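Local coordinates for methyltransferase (Thermus thermophilus, PDB 1WS6), which is probably an S-adenosylmethionine-dependent methyltransferase of Rossmann-like fold, perhaps acting on ribosomal RNA as relatives of its family do, at residues A[15-20]-A[76-81]; A[112-117]-A[135-140]; A[145-150]-A[165-170]. All blocks are in the same frame, centred on the assembly; numbering follows the deposited sequence.

Overall arrangement
The three contacts illustrate how a Rossmann-like methyltransferase is held together at its surface, at one end of its central sheet and across the antiparallel strand pair 141-148 and 164-170. Contact 1 stands apart, its centre about 24 Å from those of contacts 2 and 3. It brings the loop 15-20 near the glycine-rich turn around Gly51 and Gly53, probably part of the cofactor site. Contacts 2 and 3, with centres about 14 Å apart, meet within one sheet, where strands 111-116 and 141-148 are neighbours. There Met116 O lies 2.9 Å from Gln146 N, a probable hydrogen bond, and Phe115 packs against both Gln146 and Leu166. Along the chain the contacts follow in series.

Contact 1: A[15-20]-A[76-81]; sequences KVPASA and VRLLKE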
ATOM      1  N   LYS A  15      14.293  -6.093   4.394  1.00 32.56           N
ATOM      2  CA  LYS A  15      14.297  -6.668   5.729  1.00 37.83           C
ATOM      3  C   LYS A  15      12.834  -6.731   6.166  1.00 39.92           C
ATOM      4  O   LYS A  15      12.139  -5.714   6.151  1.00 39.30           O
ATOM      5  CB  LYS A  15      15.084  -5.783   6.705  1.00 40.29           C
ATOM      6  CG  LYS A  15      16.572  -5.620   6.406  1.00 44.80           C
ATOM      7  CD  LYS A  15      17.245  -4.773   7.498  1.00 47.39           C
ATOM      8  CE  LYS A  15      18.764  -4.603   7.300  1.00 49.10           C
ATOM      9  NZ  LYS A  15      19.152  -3.653   6.203  1.00 49.50           N
ATOM     10  N   VAL A  16      12.357  -7.915   6.538  1.00 43.85           N
ATOM     11  CA  VAL A  16      10.969  -8.060   6.976  1.00 48.35           C
ATOM     12  C   VAL A  16      10.848  -8.900   8.245  1.00 51.12           C
ATOM     13  O   VAL A  16      11.230 -10.067   8.270  1.00 51.82           O
ATOM     14  CB  VAL A  16      10.098  -8.696   5.873  1.00 47.32           C
ATOM     15  CG1 VAL A  16      10.118  -7.822   4.636  1.00 46.62           C
ATOM     16  CG2 VAL A  16      10.604 -10.088   5.545  1.00 48.66           C
ATOM     17  N   PRO A  17      10.297  -8.312   9.316  1.00 54.56           N
ATOM     18  CA  PRO A  17      10.130  -9.015  10.594  1.00 58.56           C
ATOM     19  C   PRO A  17       9.336 -10.313  10.445  1.00 61.31           C
ATOM     20  O   PRO A  17       8.351 -10.365   9.709  1.00 62.07           O
ATOM     21  CB  PRO A  17       9.412  -7.981  11.460  1.00 58.01           C
ATOM     22  CG  PRO A  17       8.582  -7.242  10.470  1.00 57.08           C
ATOM     23  CD  PRO A  17       9.545  -7.047   9.317  1.00 55.91           C
ATOM     24  N   ALA A  18       9.770 -11.355  11.149  1.00 64.24           N
ATOM     25  CA  ALA A  18       9.113 -12.660  11.091  1.00 67.35           C
ATOM     26  C   ALA A  18       7.624 -12.581  11.424  1.00 69.01           C
ATOM     27  O   ALA A  18       6.914 -13.582  11.365  1.00 68.78           O
ATOM     28  CB  ALA A  18       9.806 -13.635  12.046  1.00 66.85           C
ATOM     29  N   SER A  19       7.156 -11.385  11.761  1.00 71.58           N
ATOM     30  CA  SER A  19       5.759 -11.182  12.116  1.00 74.06           C
ATOM     31  C   SER A  19       4.887 -10.696  10.954  1.00 74.98           C
ATOM     32  O   SER A  19       3.805 -10.151  11.172  1.00 75.48           O
ATOM     33  CB  SER A  19       5.671 -10.185  13.276  1.00 75.00           C
ATOM     34  OG  SER A  19       4.334 -10.013  13.711  1.00 76.94           O
ATOM     35  N   ALA A  20       5.342 -10.904   9.722  1.00 75.56           N
ATOM     36  CA  ALA A  20       4.578 -10.461   8.558  1.00 75.68           C
ATOM     37  C   ALA A  20       3.948 -11.609   7.774  1.00 76.04           C
ATOM     38  O   ALA A  20       4.334 -12.769   7.929  1.00 76.04           O
ATOM     39  CB  ALA A  20       5.466  -9.632   7.641  1.00 76.36           C
ATOM     40  N   VAL A  76       8.642   0.616  11.604  1.00 24.92           N
ATOM     41  CA  VAL A  76       9.154   1.872  11.071  1.00 24.74           C
ATOM     42  C   VAL A  76      10.675   1.837  10.989  1.00 25.61           C
ATOM     43  O   VAL A  76      11.271   2.350  10.042  1.00 24.56           O
ATOM     44  CB  VAL A  76       8.720   3.075  11.931  1.00 22.33           C
ATOM     45  CG1 VAL A  76       9.414   4.338  11.451  1.00 21.13           C
ATOM     46  CG2 VAL A  76       7.215   3.249  11.843  1.00 22.20           C
ATOM     47  N   ARG A  77      11.294   1.226  11.989  1.00 26.61           N
ATOM     48  CA  ARG A  77      12.740   1.114  12.033  1.00 27.61           C
ATOM     49  C   ARG A  77      13.165   0.335  10.799  1.00 26.28           C
ATOM     50  O   ARG A  77      14.034   0.770  10.056  1.00 25.57           O
ATOM     51  CB  ARG A  77      13.157   0.378  13.307  1.00 32.73           C
ATOM     52  CG  ARG A  77      14.650   0.334  13.559  1.00 40.41           C
ATOM     53  CD  ARG A  77      14.948  -0.235  14.945  1.00 46.93           C
ATOM     54  NE  ARG A  77      16.355  -0.064  15.303  1.00 53.97           N
ATOM     55  CZ  ARG A  77      16.855  -0.252  16.526  1.00 57.30           C
ATOM     56  NH1 ARG A  77      16.063  -0.623  17.527  1.00 59.28           N
ATOM     57  NH2 ARG A  77      18.151  -0.055  16.751  1.00 57.87           N
ATOM     58  N   LEU A  78      12.539  -0.815  10.576  1.00 25.04           N
ATOM     59  CA  LEU A  78      12.854  -1.632   9.413  1.00 24.62           C
ATOM     60  C   LEU A  78      12.512  -0.917   8.110  1.00 24.26           C
ATOM     61  O   LEU A  78      13.210  -1.059   7.104  1.00 23.44           O
ATOM     62  CB  LEU A  78      12.093  -2.950   9.470  1.00 24.58           C
ATOM     63  CG  LEU A  78      12.547  -3.898  10.576  1.00 28.81           C
ATOM     64  CD1 LEU A  78      11.889  -5.249  10.381  1.00 27.23           C
ATOM     65  CD2 LEU A  78      14.067  -4.035  10.544  1.00 26.65           C
ATOM     66  N   LEU A  79      11.426  -0.151   8.141  1.00 23.48           N
ATOM     67  CA  LEU A  79      10.968   0.584   6.971  1.00 23.14           C
ATOM     68  C   LEU A  79      12.050   1.552   6.497  1.00 22.28           C
ATOM     69  O   LEU A  79      12.347   1.642   5.309  1.00 20.50           O
ATOM     70  CB  LEU A  79       9.703   1.363   7.322  1.00 22.75           C
ATOM     71  CG  LEU A  79       8.697   1.625   6.208  1.00 22.97           C
ATOM     72  CD1 LEU A  79       7.878   2.840   6.586  1.00 25.46           C
ATOM     73  CD2 LEU A  79       9.400   1.874   4.901  1.00 25.85           C
ATOM     74  N   LYS A  80      12.634   2.276   7.443  1.00 22.58           N
ATOM     75  CA  LYS A  80      13.670   3.240   7.133  1.00 23.31           C
ATOM     76  C   LYS A  80      14.928   2.548   6.647  1.00 24.28           C
ATOM     77  O   LYS A  80      15.610   3.042   5.742  1.00 24.42           O
ATOM     78  CB  LYS A  80      13.953   4.104   8.360  1.00 23.49           C
ATOM     79  CG  LYS A  80      12.756   4.959   8.746  1.00 24.72           C
ATOM     80  CD  LYS A  80      13.063   5.906   9.890  1.00 25.90           C
ATOM     81  CE  LYS A  80      11.842   6.767  10.214  1.00 28.77           C
ATOM     82  NZ  LYS A  80      12.079   7.710  11.340  1.00 30.07           N
ATOM     83  N   GLU A  81      15.237   1.403   7.243  1.00 23.21           N
ATOM     84  CA  GLU A  81      16.404   0.657   6.814  1.00 26.70           C
ATOM     85  C   GLU A  81      16.167   0.230   5.371  1.00 25.93           C
ATOM     86  O   GLU A  81      17.085   0.250   4.553  1.00 27.60           O
ATOM     87  CB  GLU A  81      16.623  -0.592   7.680  1.00 28.51           C
ATOM     88  CG  GLU A  81      16.903  -0.304   9.147  1.00 34.88           C
ATOM     89  CD  GLU A  81      17.510  -1.500   9.874  1.00 39.80           C
ATOM     90  OE1 GLU A  81      17.638  -1.445  11.121  1.00 41.20           O
ATOM     91  OE2 GLU A  81      17.869  -2.492   9.195  1.00 41.88           O
TER
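Lys15 and Glu81 meet as an ion pair at the surface, their side chains crossing at about a right angle. The salt bridge is a loose one, with Lys15 NZ 3.5 Å from Glu81 OE2. The carboxylate oxygen lies beside the end of the lysine chain, although CD and CE are modelled too close to it for their fine placement to be trusted. The lysine runs extended as far as CE and then bends at its last torsion (chi4 74°), which turns the ammonium group aside from that line. Beside the pair, Leu78 supplies the apolar part. Its CD1 methyl faces the ring of Pro17, and its CD2 lies 4.3 Å from Lys15 CB. Further out, the backbone of Lys15 is fixed to the same helix by a hydrogen bond from its N to Asn82 OD1, while Arg85 brings a second positive charge close to NZ, so that Glu81 probably offsets some of their mutual repulsion. The contact thus lays the loop between strand 13-14 and helix 25-38 on the outer side of helix 73-86. Pro17 also touches Ser52 in the glycine-rich turn, and Leu79 of the helix packs on Val92 of edge strand 91-93.

Contact 2: A[112-117]-A[135-140]; sequences TVAFMA and GLVEAG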
ATOM      1  N   THR A 112      -3.179   9.309  -6.305  1.00 20.34           N
ATOM      2  CA  THR A 112      -3.778   8.637  -7.445  1.00 19.53           C
ATOM      3  C   THR A 112      -4.197   7.217  -7.042  1.00 19.15           C
ATOM      4  O   THR A 112      -5.191   6.681  -7.532  1.00 19.13           O
ATOM      5  CB  THR A 112      -2.779   8.593  -8.596  1.00 18.02           C
ATOM      6  OG1 THR A 112      -2.462   9.938  -8.971  1.00 22.58           O
ATOM      7  CG2 THR A 112      -3.347   7.844  -9.789  1.00 16.16           C
ATOM      8  N   VAL A 113      -3.435   6.623  -6.133  1.00 17.30           N
ATOM      9  CA  VAL A 113      -3.718   5.279  -5.657  1.00 17.52           C
ATOM     10  C   VAL A 113      -3.506   5.171  -4.157  1.00 18.18           C
ATOM     11  O   VAL A 113      -2.556   5.734  -3.607  1.00 19.85           O
ATOM     12  CB  VAL A 113      -2.806   4.235  -6.325  1.00 17.00           C
ATOM     13  CG1 VAL A 113      -3.077   2.863  -5.729  1.00 13.79           C
ATOM     14  CG2 VAL A 113      -3.030   4.231  -7.821  1.00 15.51           C
ATOM     15  N   ALA A 114      -4.404   4.458  -3.493  1.00 17.37           N
ATOM     16  CA  ALA A 114      -4.289   4.255  -2.058  1.00 19.04           C
ATOM     17  C   ALA A 114      -4.476   2.762  -1.814  1.00 19.11           C
ATOM     18  O   ALA A 114      -5.581   2.244  -1.940  1.00 18.64           O
ATOM     19  CB  ALA A 114      -5.351   5.059  -1.315  1.00 18.94           C
ATOM     20  N   PHE A 115      -3.375   2.083  -1.495  1.00 20.17           N
ATOM     21  CA  PHE A 115      -3.370   0.648  -1.235  1.00 20.31           C
ATOM     22  C   PHE A 115      -3.348   0.371   0.255  1.00 22.21           C
ATOM     23  O   PHE A 115      -2.527   0.923   0.990  1.00 24.36           O
ATOM     24  CB  PHE A 115      -2.148  -0.009  -1.889  1.00 18.53           C
ATOM     25  CG  PHE A 115      -1.928  -1.445  -1.471  1.00 18.05           C
ATOM     26  CD1 PHE A 115      -1.279  -1.751  -0.275  1.00 18.36           C
ATOM     27  CD2 PHE A 115      -2.383  -2.489  -2.261  1.00 16.83           C
ATOM     28  CE1 PHE A 115      -1.089  -3.079   0.125  1.00 19.11           C
ATOM     29  CE2 PHE A 115      -2.199  -3.819  -1.871  1.00 18.26           C
ATOM     30  CZ  PHE A 115      -1.552  -4.115  -0.677  1.00 17.67           C
HETATM   31  N   MSE A 116      -4.236  -0.507   0.699  1.00 22.60           N
HETATM   32  CA  MSE A 116      -4.298  -0.847   2.106  1.00 24.85           C
HETATM   33  C   MSE A 116      -4.361  -2.352   2.361  1.00 24.31           C
HETATM   34  O   MSE A 116      -5.285  -3.032   1.923  1.00 24.46           O
HETATM   35  CB  MSE A 116      -5.499  -0.153   2.740  1.00 28.28           C
HETATM   36  CG  MSE A 116      -5.730  -0.508   4.185  1.00 32.16           C
HETATM   37 SE   MSE A 116      -7.073   0.623   4.992  1.00 39.11          SE
HETATM   38  CE  MSE A 116      -5.877   1.924   5.711  1.00 26.64           C
ATOM     39  N   ALA A 117      -3.363  -2.863   3.068  1.00 23.27           N
ATOM     40  CA  ALA A 117      -3.304  -4.275   3.413  1.00 22.54           C
ATOM     41  C   ALA A 117      -3.043  -4.390   4.916  1.00 22.58           C
ATOM     42  O   ALA A 117      -1.954  -4.769   5.354  1.00 22.93           O
ATOM     43  CB  ALA A 117      -2.197  -4.967   2.621  1.00 21.35           C
ATOM     44  N   GLY A 135     -11.704  10.404   1.315  1.00 22.40           N
ATOM     45  CA  GLY A 135     -11.740  11.113   0.048  1.00 20.32           C
ATOM     46  C   GLY A 135     -10.369  11.591  -0.396  1.00 20.21           C
ATOM     47  O   GLY A 135     -10.265  12.607  -1.077  1.00 20.53           O
ATOM     48  N   LEU A 136      -9.318  10.859  -0.036  1.00 18.98           N
ATOM     49  CA  LEU A 136      -7.956  11.258  -0.397  1.00 20.16           C
ATOM     50  C   LEU A 136      -7.500  10.955  -1.831  1.00 21.04           C
ATOM     51  O   LEU A 136      -6.519  11.527  -2.297  1.00 20.08           O
ATOM     52  CB  LEU A 136      -6.960  10.645   0.583  1.00 20.96           C
ATOM     53  CG  LEU A 136      -7.093  11.050   2.057  1.00 22.19           C
ATOM     54  CD1 LEU A 136      -6.047  10.306   2.873  1.00 17.68           C
ATOM     55  CD2 LEU A 136      -6.917  12.573   2.203  1.00 21.79           C
ATOM     56  N   VAL A 137      -8.203  10.067  -2.531  1.00 21.88           N
ATOM     57  CA  VAL A 137      -7.843   9.731  -3.910  1.00 21.65           C
ATOM     58  C   VAL A 137      -8.565  10.628  -4.915  1.00 22.20           C
ATOM     59  O   VAL A 137      -9.782  10.767  -4.891  1.00 21.86           O
ATOM     60  CB  VAL A 137      -8.176   8.260  -4.247  1.00 22.69           C
ATOM     61  CG1 VAL A 137      -7.900   7.990  -5.723  1.00 21.99           C
ATOM     62  CG2 VAL A 137      -7.337   7.322  -3.382  1.00 22.99           C
ATOM     63  N   GLU A 138      -7.786  11.233  -5.801  1.00 23.68           N
ATOM     64  CA  GLU A 138      -8.287  12.130  -6.832  1.00 23.06           C
ATOM     65  C   GLU A 138      -9.191  11.400  -7.817  1.00 23.99           C
ATOM     66  O   GLU A 138      -9.131  10.173  -7.938  1.00 22.97           O
ATOM     67  CB  GLU A 138      -7.107  12.712  -7.601  1.00 23.70           C
ATOM     68  CG  GLU A 138      -6.470  11.701  -8.527  1.00 24.78           C
ATOM     69  CD  GLU A 138      -5.131  12.149  -9.074  1.00 27.67           C
ATOM     70  OE1 GLU A 138      -4.594  11.437  -9.953  1.00 27.88           O
ATOM     71  OE2 GLU A 138      -4.613  13.197  -8.624  1.00 27.75           O
ATOM     72  N   ALA A 139     -10.025  12.157  -8.523  1.00 23.94           N
ATOM     73  CA  ALA A 139     -10.910  11.569  -9.521  1.00 23.74           C
ATOM     74  C   ALA A 139     -10.039  10.783 -10.491  1.00 23.60           C
ATOM     75  O   ALA A 139      -8.963  11.239 -10.882  1.00 23.70           O
ATOM     76  CB  ALA A 139     -11.661  12.655 -10.266  1.00 24.35           C
ATOM     77  N   GLY A 140     -10.500   9.600 -10.874  1.00 22.32           N
ATOM     78  CA  GLY A 140      -9.728   8.785 -11.791  1.00 23.62           C
ATOM     79  C   GLY A 140      -8.789   7.813 -11.093  1.00 23.00           C
ATOM     80  O   GLY A 140      -8.265   6.902 -11.723  1.00 23.49           O
TER
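Val137 overlaps Ala114 with one of its two methyls, CG2 lying 3.7 Å from Ala114 CB. The other branch reaches the backbone: CG1, set anti to the valine's own N (chi1 175°), comes 3.5 Å from Thr112 O. The two arms of this beta-branched residue thus touch two places on the segment 112-117, one a side chain and the other a peptide carbonyl. The next residue makes the polar half of the contact. Glu138 sends an extended chain back to Thr112, and Thr112 OG1 donates to Glu138 OE1 over 2.8 Å. The hydroxyl approaches from above the carboxylate, 63° out of its plane, and Glu138 OE2 stays farther off, 3.9 Å from Thr112 OG1, so a single oxygen takes the bond.

Several second-shell groups hold these partners in place. Thr112 is tied by backbone hydrogen bonds to Arg44 and Leu142, its side chain rests on Tyr39 and Trp64, and Val137 N is bonded to Tyr143 OH. Between the two segments runs helix 126-134, the connection of a beta-alpha-beta unit that leads from strand 111-116 to its parallel neighbour 141-148. Gly135 leaves that helix with a positive phi, and the short strand 137-138 then passes close to Thr112 before the chain turns at Ala139 and Gly140.

Chemically, the contact pairs a small apolar patch with one bond from a neutral hydroxyl to a potentially charged group. The buried Thr112 hydroxyl finds its acceptor in a partly exposed carboxylate, and by donating to OE1 it would be expected to favour the ionised form of Glu138.

Contact 3: A[145-150]-A[165-170]; sequences LQHPKD and ALTLVE
Ala165 O takes one hydrogen bond and one weaker CA-H...O contact from the opposing strand, the first from His147 N at 3.0 Å and the second from Gln146 CA. As packing, the same oxygen also sits over the centre of one face of the His147 imidazole, 3.9 Å above its plane. The reciprocal bond, Ala165 N to His147 O, measures 2.8 Å, and a second two-bond pair joins Leu145 with Thr167. Gln146 and Leu166 form the non-hydrogen-bonded pair between them, with Leu166 CD2 3.5 Å from Gln146 CB on the other face of the sheet.

The histidine is the distinctive element. With CG of His147 between its backbone N and carbonyl carbon (chi1 54°), the ring leans across the neighbouring strand, over Ala165. There His147 NE2 meets Thr167 OG1 at 3.1 Å in a nearly straight bond (171°). His147 ND1 donates to Pro148 O at 2.9 Å, the acceptor lying in the ring plane, so both ring nitrogens are engaged and rotation of the imidazole is fixed. His147 CE1 also touches Ala165 CB at 3.5 Å. Replacing His147 by an alanine would probably leave Thr167 OG1 and Pro148 O without this common partner and open a gap over Ala165.

This antiparallel ladder joins strand 141-148 to strand 164-170, which is flanked beyond by strand 157-161. Leu145 and His147 face helix 126-134 through Phe128, whereas Gln146 and Leu166 face helix 25-38 through Leu27.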
ATOM      1  N   LEU A 145      -7.928  -2.559  -1.790  1.00 22.85           N
ATOM      2  CA  LEU A 145      -7.998  -3.169  -0.476  1.00 25.51           C
ATOM      3  C   LEU A 145      -7.610  -4.651  -0.535  1.00 25.46           C
ATOM      4  O   LEU A 145      -8.165  -5.401  -1.335  1.00 25.77           O
ATOM      5  CB  LEU A 145      -9.430  -2.996   0.050  1.00 29.16           C
ATOM      6  CG  LEU A 145     -10.057  -1.635  -0.349  1.00 33.62           C
ATOM      7  CD1 LEU A 145     -11.552  -1.591  -0.034  1.00 33.57           C
ATOM      8  CD2 LEU A 145      -9.338  -0.510   0.379  1.00 33.17           C
ATOM      9  N   GLN A 146      -6.637  -5.068   0.277  1.00 23.96           N
ATOM     10  CA  GLN A 146      -6.240  -6.478   0.300  1.00 23.87           C
ATOM     11  C   GLN A 146      -6.864  -7.093   1.539  1.00 24.17           C
ATOM     12  O   GLN A 146      -6.885  -6.474   2.593  1.00 25.08           O
ATOM     13  CB  GLN A 146      -4.719  -6.650   0.361  1.00 23.37           C
ATOM     14  CG  GLN A 146      -4.303  -8.120   0.450  1.00 22.63           C
ATOM     15  CD  GLN A 146      -2.801  -8.325   0.628  1.00 26.24           C
ATOM     16  OE1 GLN A 146      -2.367  -9.103   1.485  1.00 23.97           O
ATOM     17  NE2 GLN A 146      -2.003  -7.642  -0.192  1.00 25.20           N
ATOM     18  N   HIS A 147      -7.362  -8.316   1.417  1.00 24.80           N
ATOM     19  CA  HIS A 147      -8.024  -8.975   2.534  1.00 25.15           C
ATOM     20  C   HIS A 147      -8.226 -10.459   2.251  1.00 25.58           C
ATOM     21  O   HIS A 147      -7.970 -10.935   1.147  1.00 26.11           O
ATOM     22  CB  HIS A 147      -9.386  -8.326   2.725  1.00 24.27           C
ATOM     23  CG  HIS A 147     -10.213  -8.315   1.473  1.00 24.75           C
ATOM     24  ND1 HIS A 147     -10.805  -9.450   0.961  1.00 24.05           N
ATOM     25  CD2 HIS A 147     -10.505  -7.317   0.606  1.00 26.43           C
ATOM     26  CE1 HIS A 147     -11.425  -9.152  -0.165  1.00 24.23           C
ATOM     27  NE2 HIS A 147     -11.258  -7.864  -0.405  1.00 25.42           N
ATOM     28  N   PRO A 148      -8.679 -11.221   3.255  1.00 26.56           N
ATOM     29  CA  PRO A 148      -8.885 -12.647   2.978  1.00 26.16           C
ATOM     30  C   PRO A 148     -10.030 -12.798   1.982  1.00 27.19           C
ATOM     31  O   PRO A 148     -11.043 -12.102   2.083  1.00 28.59           O
ATOM     32  CB  PRO A 148      -9.194 -13.235   4.359  1.00 26.69           C
ATOM     33  CG  PRO A 148      -9.630 -12.049   5.186  1.00 25.60           C
ATOM     34  CD  PRO A 148      -8.765 -10.931   4.696  1.00 24.89           C
ATOM     35  N   LYS A 149      -9.864 -13.695   1.013  1.00 27.35           N
ATOM     36  CA  LYS A 149     -10.870 -13.903  -0.025  1.00 26.11           C
ATOM     37  C   LYS A 149     -12.302 -14.111   0.475  1.00 26.17           C
ATOM     38  O   LYS A 149     -13.261 -13.854  -0.254  1.00 25.68           O
ATOM     39  CB  LYS A 149     -10.461 -15.075  -0.927  1.00 26.32           C
ATOM     40  CG  LYS A 149     -10.803 -16.465  -0.390  1.00 27.34           C
ATOM     41  CD  LYS A 149     -10.326 -17.549  -1.358  1.00 26.78           C
ATOM     42  CE  LYS A 149     -11.146 -18.834  -1.247  1.00 28.44           C
ATOM     43  NZ  LYS A 149     -11.167 -19.421   0.117  1.00 29.07           N
ATOM     44  N   ASP A 150     -12.459 -14.564   1.712  1.00 26.97           N
ATOM     45  CA  ASP A 150     -13.798 -14.791   2.245  1.00 31.05           C
ATOM     46  C   ASP A 150     -14.493 -13.502   2.685  1.00 30.66           C
ATOM     47  O   ASP A 150     -15.710 -13.464   2.846  1.00 30.57           O
ATOM     48  CB  ASP A 150     -13.740 -15.817   3.382  1.00 34.41           C
ATOM     49  CG  ASP A 150     -13.459 -17.240   2.868  1.00 40.64           C
ATOM     50  OD1 ASP A 150     -12.500 -17.418   2.082  1.00 44.12           O
ATOM     51  OD2 ASP A 150     -14.190 -18.184   3.246  1.00 43.69           O
ATOM     52  N   ALA A 165      -7.571 -11.640  -1.534  1.00 27.83           N
ATOM     53  CA  ALA A 165      -8.298 -10.985  -2.601  1.00 26.40           C
ATOM     54  C   ALA A 165      -7.979  -9.496  -2.572  1.00 25.37           C
ATOM     55  O   ALA A 165      -7.556  -8.957  -1.547  1.00 26.00           O
ATOM     56  CB  ALA A 165      -9.794 -11.199  -2.428  1.00 25.42           C
ATOM     57  N   LEU A 166      -8.156  -8.840  -3.710  1.00 22.28           N
ATOM     58  CA  LEU A 166      -7.939  -7.413  -3.790  1.00 21.27           C
ATOM     59  C   LEU A 166      -9.236  -6.831  -4.306  1.00 21.96           C
ATOM     60  O   LEU A 166      -9.812  -7.349  -5.264  1.00 23.38           O
ATOM     61  CB  LEU A 166      -6.809  -7.073  -4.760  1.00 20.96           C
ATOM     62  CG  LEU A 166      -5.359  -7.285  -4.308  1.00 22.72           C
ATOM     63  CD1 LEU A 166      -4.419  -6.925  -5.460  1.00 19.89           C
ATOM     64  CD2 LEU A 166      -5.066  -6.427  -3.081  1.00 18.92           C
ATOM     65  N   THR A 167      -9.724  -5.784  -3.656  1.00 19.99           N
ATOM     66  CA  THR A 167     -10.942  -5.136  -4.110  1.00 21.37           C
ATOM     67  C   THR A 167     -10.508  -3.784  -4.629  1.00 22.40           C
ATOM     68  O   THR A 167      -9.875  -3.017  -3.909  1.00 24.35           O
ATOM     69  CB  THR A 167     -11.960  -4.935  -2.971  1.00 21.05           C
ATOM     70  OG1 THR A 167     -12.593  -6.183  -2.669  1.00 19.81           O
ATOM     71  CG2 THR A 167     -13.023  -3.929  -3.382  1.00 21.65           C
ATOM     72  N   LEU A 168     -10.835  -3.498  -5.880  1.00 23.11           N
ATOM     73  CA  LEU A 168     -10.453  -2.230  -6.479  1.00 24.59           C
ATOM     74  C   LEU A 168     -11.659  -1.316  -6.643  1.00 25.10           C
ATOM     75  O   LEU A 168     -12.653  -1.679  -7.268  1.00 25.87           O
ATOM     76  CB  LEU A 168      -9.762  -2.474  -7.823  1.00 24.99           C
ATOM     77  CG  LEU A 168      -8.453  -3.262  -7.679  1.00 25.46           C
ATOM     78  CD1 LEU A 168      -8.743  -4.735  -7.407  1.00 26.76           C
ATOM     79  CD2 LEU A 168      -7.646  -3.124  -8.943  1.00 27.80           C
ATOM     80  N   VAL A 169     -11.566  -0.133  -6.053  1.00 25.86           N
ATOM     81  CA  VAL A 169     -12.646   0.832  -6.102  1.00 25.78           C
ATOM     82  C   VAL A 169     -12.205   2.054  -6.889  1.00 28.93           C
ATOM     83  O   VAL A 169     -11.251   2.752  -6.515  1.00 26.47           O
ATOM     84  CB  VAL A 169     -13.057   1.262  -4.683  1.00 24.99           C
ATOM     85  CG1 VAL A 169     -14.335   2.080  -4.740  1.00 24.41           C
ATOM     86  CG2 VAL A 169     -13.236   0.033  -3.802  1.00 23.74           C
ATOM     87  N   GLU A 170     -12.904   2.304  -7.990  1.00 32.93           N
ATOM     88  CA  GLU A 170     -12.589   3.430  -8.847  1.00 36.00           C
ATOM     89  C   GLU A 170     -13.196   4.728  -8.341  1.00 36.77           C
ATOM     90  O   GLU A 170     -14.224   4.731  -7.666  1.00 38.62           O
ATOM     91  CB  GLU A 170     -13.052   3.139 -10.269  1.00 38.85           C
ATOM     92  CG  GLU A 170     -12.230   2.053 -10.943  1.00 44.13           C
ATOM     93  CD  GLU A 170     -12.575   1.878 -12.406  1.00 47.04           C
ATOM     94  OE1 GLU A 170     -12.564   2.889 -13.140  1.00 50.13           O
ATOM     95  OE2 GLU A 170     -12.849   0.734 -12.825  1.00 48.10           O
TER